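Local atomic coordinates of probable 2-dehydro-3-deoxygalactonokinase DgoK1 (Sinorhizobium meliloti, PDB entry 3T69), a protein that probably transfers a phosphate from ATP to 2-dehydro-3-deoxy-D-galactonate in the second step of the breakdown of D-galactonate to pyruvate and glyceraldehyde 3-phosphate. Residues 78-83 and 100-105; 130-135 and 144-149; 176-181 and 238-243. All blocks are in the same frame, centred on the assembly; numbering follows the deposited sequence.

Contact 1. Residues 78-83 and 100-105; sequences GWKEAG and AIPDVD. With SO4 (sulfate ion), chain F.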
# COMPACT_ATOMS: atom_id res chain seq x y z
N GLY B 78 -9.50 22.51 2.34
CA GLY B 78 -10.26 22.62 3.56
C GLY B 78 -10.92 23.96 3.66
O GLY B 78 -11.18 24.61 2.66
N TRP B 79 -11.18 24.38 4.89
CA TRP B 79 -11.83 25.65 5.13
C TRP B 79 -11.06 26.87 4.63
O TRP B 79 -11.58 27.64 3.84
CB TRP B 79 -12.17 25.85 6.60
CG TRP B 79 -13.32 26.83 6.80
CD1 TRP B 79 -13.90 27.64 5.84
CD2 TRP B 79 -14.03 27.11 8.03
NE1 TRP B 79 -14.92 28.37 6.40
CE2 TRP B 79 -15.02 28.07 7.74
CE3 TRP B 79 -13.91 26.63 9.35
CZ2 TRP B 79 -15.87 28.58 8.71
CZ3 TRP B 79 -14.78 27.13 10.31
CH2 TRP B 79 -15.75 28.09 9.98
N LYS B 80 -9.85 27.05 5.13
CA LYS B 80 -8.99 28.13 4.70
C LYS B 80 -7.56 27.70 4.98
O LYS B 80 -7.30 27.12 6.03
CB LYS B 80 -9.30 29.42 5.43
CG LYS B 80 -8.59 30.59 4.83
CD LYS B 80 -9.12 31.87 5.38
CE LYS B 80 -8.22 33.01 5.00
NZ LYS B 80 -8.55 34.15 5.87
N GLU B 81 -6.65 27.93 4.04
CA GLU B 81 -5.29 27.48 4.22
C GLU B 81 -4.68 28.20 5.46
O GLU B 81 -4.56 29.42 5.49
CB GLU B 81 -4.46 27.68 2.92
CG GLU B 81 -2.94 27.77 3.14
CD GLU B 81 -2.07 27.19 1.99
OE1 GLU B 81 -0.82 27.12 2.22
OE2 GLU B 81 -2.61 26.80 0.91
N ALA B 82 -4.37 27.43 6.49
CA ALA B 82 -3.60 27.95 7.64
C ALA B 82 -2.16 27.75 7.22
O ALA B 82 -1.89 27.15 6.21
CB ALA B 82 -3.94 27.15 8.89
N GLY B 83 -1.17 28.23 7.91
CA GLY B 83 0.13 27.98 7.27
C GLY B 83 0.80 26.72 7.75
O GLY B 83 0.15 25.75 8.11
N ALA B 100 -7.22 33.74 10.80
CA ALA B 100 -8.62 34.04 11.07
C ALA B 100 -9.51 33.49 9.96
O ALA B 100 -9.10 33.42 8.81
CB ALA B 100 -8.83 35.54 11.21
N ILE B 101 -10.71 33.08 10.35
CA ILE B 101 -11.84 32.94 9.43
C ILE B 101 -12.75 34.15 9.65
O ILE B 101 -13.21 34.38 10.76
CB ILE B 101 -12.58 31.60 9.63
CG1 ILE B 101 -11.55 30.48 9.47
CG2 ILE B 101 -13.81 31.50 8.71
CD1 ILE B 101 -12.08 29.24 9.02
N PRO B 102 -12.95 34.95 8.59
CA PRO B 102 -13.72 36.18 8.79
C PRO B 102 -15.11 35.85 9.33
O PRO B 102 -15.76 34.93 8.86
CB PRO B 102 -13.80 36.78 7.36
CG PRO B 102 -12.64 36.21 6.64
CD PRO B 102 -12.51 34.80 7.18
N ASP B 103 -15.54 36.58 10.35
CA ASP B 103 -16.90 36.45 10.87
C ASP B 103 -17.18 37.66 11.77
O ASP B 103 -16.34 38.03 12.60
CB ASP B 103 -17.11 35.11 11.62
CG ASP B 103 -18.58 34.84 11.97
OD1 ASP B 103 -19.47 35.57 11.49
OD2 ASP B 103 -18.87 33.91 12.75
N VAL B 104 -18.32 38.31 11.59
CA VAL B 104 -18.61 39.49 12.39
C VAL B 104 -19.03 39.06 13.83
O VAL B 104 -18.70 39.72 14.82
CB VAL B 104 -19.63 40.44 11.68
CG1 VAL B 104 -20.84 39.65 11.08
CG2 VAL B 104 -20.12 41.54 12.61
N ASP B 105 -19.69 37.90 13.93
CA ASP B 105 -20.18 37.34 15.19
C ASP B 105 -19.21 36.66 16.11
O ASP B 105 -19.49 36.58 17.31
CB ASP B 105 -21.34 36.40 14.92
CG ASP B 105 -22.49 37.12 14.36
OD1 ASP B 105 -23.50 36.48 14.03
OD2 ASP B 105 -22.36 38.37 14.27
S SO4 F . -5.12 36.62 9.40
O1 SO4 F . -6.23 36.15 8.58
O2 SO4 F . -3.89 36.48 8.65
O3 SO4 F . -5.28 37.97 9.87
O4 SO4 F . -5.06 35.84 10.64
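In the N-terminal part of this ASKHA (actin-like) kinase fold, strand 99-101 runs antiparallel to strand 108-116 of a mixed sheet, and the loop that follows strand 67-71 passes over its end, bringing W79 and K80 against A100 and I101. Two kinds of interaction sit next to each other, because neighbouring loop residues turn their side chains to neighbouring strand residues: W79 meets the side chain of I101, and K80 meets the backbone of A100.

The apolar half has the outline of a CH-pi contact, though its closeness in the model is doubtful. CD1 of I101 lies over the face of the W79 indole, nearest the CD2-CE3 side of the six-membered ring. The CG2 branch also reaches the indole, lying 3.6 Å from CZ2 of W79. The indole is further held by a stack with F48 and an edge-to-face contact with H49, while I101 is tied through its backbone to I108 and packs on I108 and I110 of the adjoining strand. I101 thereby joins the loop to the sheet.

The polar half lies at the surface. K80 is stretched out along its whole length, with CG anti to the backbone N (chi1 -170°) and every later torsion also near 180°, and this carries its ammonium group as far as the strand. There NZ of K80 bonds to O of A100 at 3.1 Å, nearly in line with the carbonyl (C=O...N angle 161°), while CD of P102 lies 4.2 Å from the same NZ. A sulfate ion, probably from the crystallisation liquor, takes the amide of the same alanine: N of A100 donates to sulfate O4 at 3.0 Å, with a weak second bond to sulfate O1 at 3.4 Å.

Contact 2. Residues 130-135 and 144-149; sequences TQLLGA and HLVCMP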
# COMPACT_ATOMS: atom_id res chain seq x y z
N THR B 130 -0.72 20.39 17.65
CA THR B 130 -1.50 20.85 18.77
C THR B 130 -1.58 19.84 19.93
O THR B 130 -1.61 20.24 21.10
CB THR B 130 -2.87 21.30 18.32
OG1 THR B 130 -2.70 22.40 17.40
CG2 THR B 130 -3.69 21.76 19.52
N GLN B 131 -1.55 18.54 19.61
CA GLN B 131 -1.38 17.54 20.64
C GLN B 131 0.02 17.67 21.20
O GLN B 131 0.28 17.30 22.32
CB GLN B 131 -1.67 16.14 20.11
CG GLN B 131 -2.96 16.04 19.27
CD GLN B 131 -3.22 14.63 18.72
OE1 GLN B 131 -2.53 14.15 17.83
NE2 GLN B 131 -4.24 13.98 19.26
N LEU B 132 0.94 18.21 20.44
CA LEU B 132 2.27 18.36 21.02
C LEU B 132 2.41 19.63 21.84
O LEU B 132 3.25 19.71 22.75
CB LEU B 132 3.36 18.30 19.96
CG LEU B 132 3.65 16.96 19.31
CD1 LEU B 132 4.48 17.18 18.05
CD2 LEU B 132 4.37 16.03 20.27
N LEU B 133 1.61 20.63 21.51
CA LEU B 133 1.60 21.86 22.30
C LEU B 133 1.07 21.43 23.67
O LEU B 133 1.66 21.75 24.71
CB LEU B 133 0.69 22.92 21.67
CG LEU B 133 0.37 24.17 22.48
CD1 LEU B 133 1.60 24.98 22.82
CD2 LEU B 133 -0.64 24.98 21.71
N GLY B 134 -0.01 20.66 23.62
CA GLY B 134 -0.65 20.12 24.78
C GLY B 134 0.27 19.38 25.72
O GLY B 134 0.27 19.64 26.91
N ALA B 135 1.09 18.48 25.19
CA ALA B 135 1.72 17.49 26.05
C ALA B 135 3.17 17.75 26.38
O ALA B 135 3.72 17.09 27.27
CB ALA B 135 1.55 16.10 25.47
N HIS B 144 12.79 13.72 23.82
CA HIS B 144 11.81 12.65 23.74
C HIS B 144 11.66 12.20 22.29
O HIS B 144 12.05 12.92 21.35
CB HIS B 144 10.47 13.08 24.34
CG HIS B 144 10.57 13.59 25.75
ND1 HIS B 144 10.81 12.77 26.83
CD2 HIS B 144 10.47 14.85 26.25
CE1 HIS B 144 10.85 13.49 27.93
NE2 HIS B 144 10.65 14.76 27.61
N LEU B 145 11.13 11.00 22.12
CA LEU B 145 10.73 10.50 20.82
C LEU B 145 9.28 10.04 20.92
O LEU B 145 8.98 9.03 21.53
CB LEU B 145 11.69 9.37 20.39
CG LEU B 145 11.47 8.44 19.19
CD1 LEU B 145 11.06 9.18 17.90
CD2 LEU B 145 12.77 7.61 18.96
N VAL B 146 8.39 10.80 20.31
CA VAL B 146 6.97 10.57 20.44
C VAL B 146 6.40 9.98 19.16
O VAL B 146 6.62 10.50 18.07
CB VAL B 146 6.28 11.92 20.68
CG1 VAL B 146 4.82 11.75 20.99
CG2 VAL B 146 7.00 12.73 21.80
N CYS B 147 5.62 8.91 19.31
CA CYS B 147 4.97 8.24 18.20
C CYS B 147 3.53 8.58 18.27
O CYS B 147 2.91 8.36 19.29
CB CYS B 147 5.15 6.71 18.30
SG CYS B 147 3.96 5.63 17.42
N MET B 148 2.98 9.09 17.16
CA MET B 148 1.58 9.51 17.15
C MET B 148 0.77 8.80 16.06
O MET B 148 0.53 9.37 15.04
CB MET B 148 1.49 11.07 17.02
CG MET B 148 2.53 11.84 17.89
SD MET B 148 2.69 13.62 17.73
CE MET B 148 0.97 13.96 18.01
N PRO B 149 0.32 7.56 16.31
CA PRO B 149 -0.38 6.70 15.34
C PRO B 149 -1.62 7.37 14.82
O PRO B 149 -1.97 8.38 15.36
CB PRO B 149 -0.81 5.51 16.19
CG PRO B 149 -0.87 6.05 17.60
CD PRO B 149 0.34 6.92 17.64
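L132 and M148 form the close-packed part of the contact, where helix 128-139 lies against strand 143-148 of the second mixed sheet. The two axes approach to 11.3 Å and run at 134° to one another, the chain having turned back after the helix to enter the sheet. The sulfur of M148 rests against the fork of the leucine: SD is 3.8 Å from CG of L132, and both methyl carbons stand almost as near. Both residues also pack on V156 of strand 153-159, so this part is enclosed in the core.

The fit to V146 is slacker, its CG1 coming nearest at 4.4 Å from CD2 of L132. On the other flank Q131 is partly exposed, yet the methionine still touches it: a bend at the last torsion of M148 (chi3 54°) swings CE toward the glutamine, where it lies 3.5 Å from OE1 and 4.0 Å from CB of Q131. NE2 of Q131 makes a weak bond to the backbone O of A290, at the start of helix 290-305.

With an alanine in place of M148, the leucine fork would probably face a gap where SD had been, and the Q131 chain would lose the methyl beside it.

L132 meets M148 and V146 by dispersion, and the S-methyl beside OE1 of Q131 makes no directed bond, so shape probably governs how the helix seats here.

Contact 3. Residues 176-181 and 238-243; sequences DTIARH and AQLSGT
Q239 O, one residue ahead of the L240 that packs on I178 and A179, accepts two bonds from a single residue one helical turn on. N of T243 reaches it at 2.7 Å as the regular backbone bond of the helix, and OG1 of T243 donates to it at 2.8 Å. The hydroxyl comes from above the carbonyl plane, 45° out of it, and this second bond fixes the rotation of the threonine side chain; with chi1 at -60° OG1 turns back along the helix toward that carbonyl. A buried hydroxyl is thus satisfied within its own helix, while T243 also packs against helices 199-210 and 215-228.

Across the contact everything is apolar. L240 projects from helix 233-252 with CG anti to its own amide nitrogen (chi1 -179°), which carries CG toward helix 171-181; chi2, at 58°, then spreads the two methyl carbons over different residues of that helix. CD1 lies 3.9 Å from CG2 of I178, the two side chains meeting at a slant. CD2 stands farther off, 4.2 Å from CB of A179, a looser touch on the next residue.

This is helix-on-helix packing in the all-helical region that follows strand 162-169, and it is small, burying 107 Å² over both sides. L240 extends it by packing on F175 of helix 171-181, on L184 and on L219 of helix 215-228; I178 shares L184 with it.

Helix 171-181 also faces the other subunit of the dimer. I178 packs on L174 of the second subunit, the ring of H181 stacks on H181 of that subunit, and T177 packs against T182 of the second subunit.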
# COMPACT_ATOMS: atom_id res chain seq x y z
N ASP B 176 -6.28 0.80 5.39
CA ASP B 176 -7.60 0.97 4.80
C ASP B 176 -7.67 0.68 3.32
O ASP B 176 -8.55 -0.08 2.88
CB ASP B 176 -8.24 2.31 5.17
CG ASP B 176 -8.77 2.28 6.61
OD1 ASP B 176 -8.10 2.84 7.52
OD2 ASP B 176 -9.80 1.61 6.85
N THR B 177 -6.76 1.24 2.53
CA THR B 177 -6.97 1.04 1.11
C THR B 177 -6.58 -0.37 0.67
O THR B 177 -7.16 -0.90 -0.26
CB THR B 177 -6.38 2.13 0.25
OG1 THR B 177 -4.97 2.13 0.43
CG2 THR B 177 -6.98 3.46 0.74
N ILE B 178 -5.63 -0.97 1.38
CA ILE B 178 -5.26 -2.33 1.09
C ILE B 178 -6.43 -3.23 1.48
O ILE B 178 -6.82 -4.08 0.67
CB ILE B 178 -3.97 -2.75 1.78
CG1 ILE B 178 -2.82 -1.91 1.26
CG2 ILE B 178 -3.69 -4.23 1.53
CD1 ILE B 178 -1.50 -2.31 1.80
N ALA B 179 -7.01 -3.02 2.67
CA ALA B 179 -8.14 -3.82 3.13
C ALA B 179 -9.38 -3.70 2.23
O ALA B 179 -10.13 -4.67 2.11
CB ALA B 179 -8.49 -3.50 4.58
N ARG B 180 -9.60 -2.54 1.61
CA ARG B 180 -10.83 -2.31 0.80
C ARG B 180 -10.67 -2.51 -0.73
O ARG B 180 -11.62 -2.88 -1.39
CB ARG B 180 -11.44 -0.92 1.07
CG ARG B 180 -12.10 -0.72 2.47
CD ARG B 180 -12.55 0.77 2.70
NE ARG B 180 -13.80 1.11 1.99
CZ ARG B 180 -14.08 2.30 1.43
NH1 ARG B 180 -13.22 3.32 1.45
NH2 ARG B 180 -15.25 2.46 0.82
N HIS B 181 -9.50 -2.24 -1.28
CA HIS B 181 -9.38 -2.15 -2.73
C HIS B 181 -8.38 -3.09 -3.43
O HIS B 181 -8.30 -3.06 -4.63
CB HIS B 181 -9.09 -0.70 -3.13
CG HIS B 181 -10.18 0.26 -2.79
ND1 HIS B 181 -10.02 1.28 -1.87
CD2 HIS B 181 -11.47 0.35 -3.23
CE1 HIS B 181 -11.14 1.97 -1.78
NE2 HIS B 181 -12.04 1.41 -2.58
N ALA B 238 -5.14 -9.26 11.04
CA ALA B 238 -4.13 -9.04 12.03
C ALA B 238 -2.78 -9.01 11.38
O ALA B 238 -1.98 -8.12 11.66
CB ALA B 238 -4.19 -10.16 13.09
N GLN B 239 -2.52 -10.02 10.56
CA GLN B 239 -1.31 -10.13 9.73
C GLN B 239 -1.12 -8.84 8.91
O GLN B 239 -0.04 -8.20 8.95
CB GLN B 239 -1.51 -11.29 8.78
CG GLN B 239 -0.30 -12.11 8.50
CD GLN B 239 -0.66 -13.36 7.69
OE1 GLN B 239 -1.80 -13.85 7.77
NE2 GLN B 239 0.32 -13.89 6.94
N LEU B 240 -2.18 -8.46 8.20
CA LEU B 240 -2.19 -7.19 7.50
C LEU B 240 -1.79 -6.00 8.38
O LEU B 240 -0.88 -5.23 8.01
CB LEU B 240 -3.53 -6.91 6.84
CG LEU B 240 -3.58 -5.58 6.07
CD1 LEU B 240 -2.53 -5.51 5.00
CD2 LEU B 240 -4.92 -5.46 5.39
N SER B 241 -2.48 -5.83 9.52
CA SER B 241 -2.20 -4.70 10.35
C SER B 241 -0.79 -4.84 10.87
O SER B 241 0.00 -3.88 10.83
CB SER B 241 -3.18 -4.64 11.50
OG SER B 241 -2.84 -3.53 12.32
N GLY B 242 -0.46 -6.04 11.30
CA GLY B 242 0.82 -6.28 11.87
C GLY B 242 1.94 -5.97 10.93
O GLY B 242 3.00 -5.44 11.37
N THR B 243 1.76 -6.30 9.64
CA THR B 243 2.85 -6.12 8.66
C THR B 243 3.17 -4.65 8.49
O THR B 243 4.36 -4.21 8.56
CB THR B 243 2.49 -6.74 7.26
OG1 THR B 243 2.25 -8.16 7.39
CG2 THR B 243 3.61 -6.49 6.27

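The three contacts follow one another along the chain without overlapping and belong to different parts of the fold. Contact 1 lies on the mixed N-terminal sheet, near the surface; contact 2 sits deep in the chain, where a helix covers the second mixed sheet; contact 3 joins two helices of the region beyond, beside the dimer interface. Contact 2 is central, its centre 25 Å from each of the others, with nearest atoms about 10 Å apart in both cases. The centres of contacts 1 and 3 are 36 Å apart, on opposite sides of the chain's centre. The contacts thus sample three regions of the fold, an arrangement consistent with an ASKHA-type kinase.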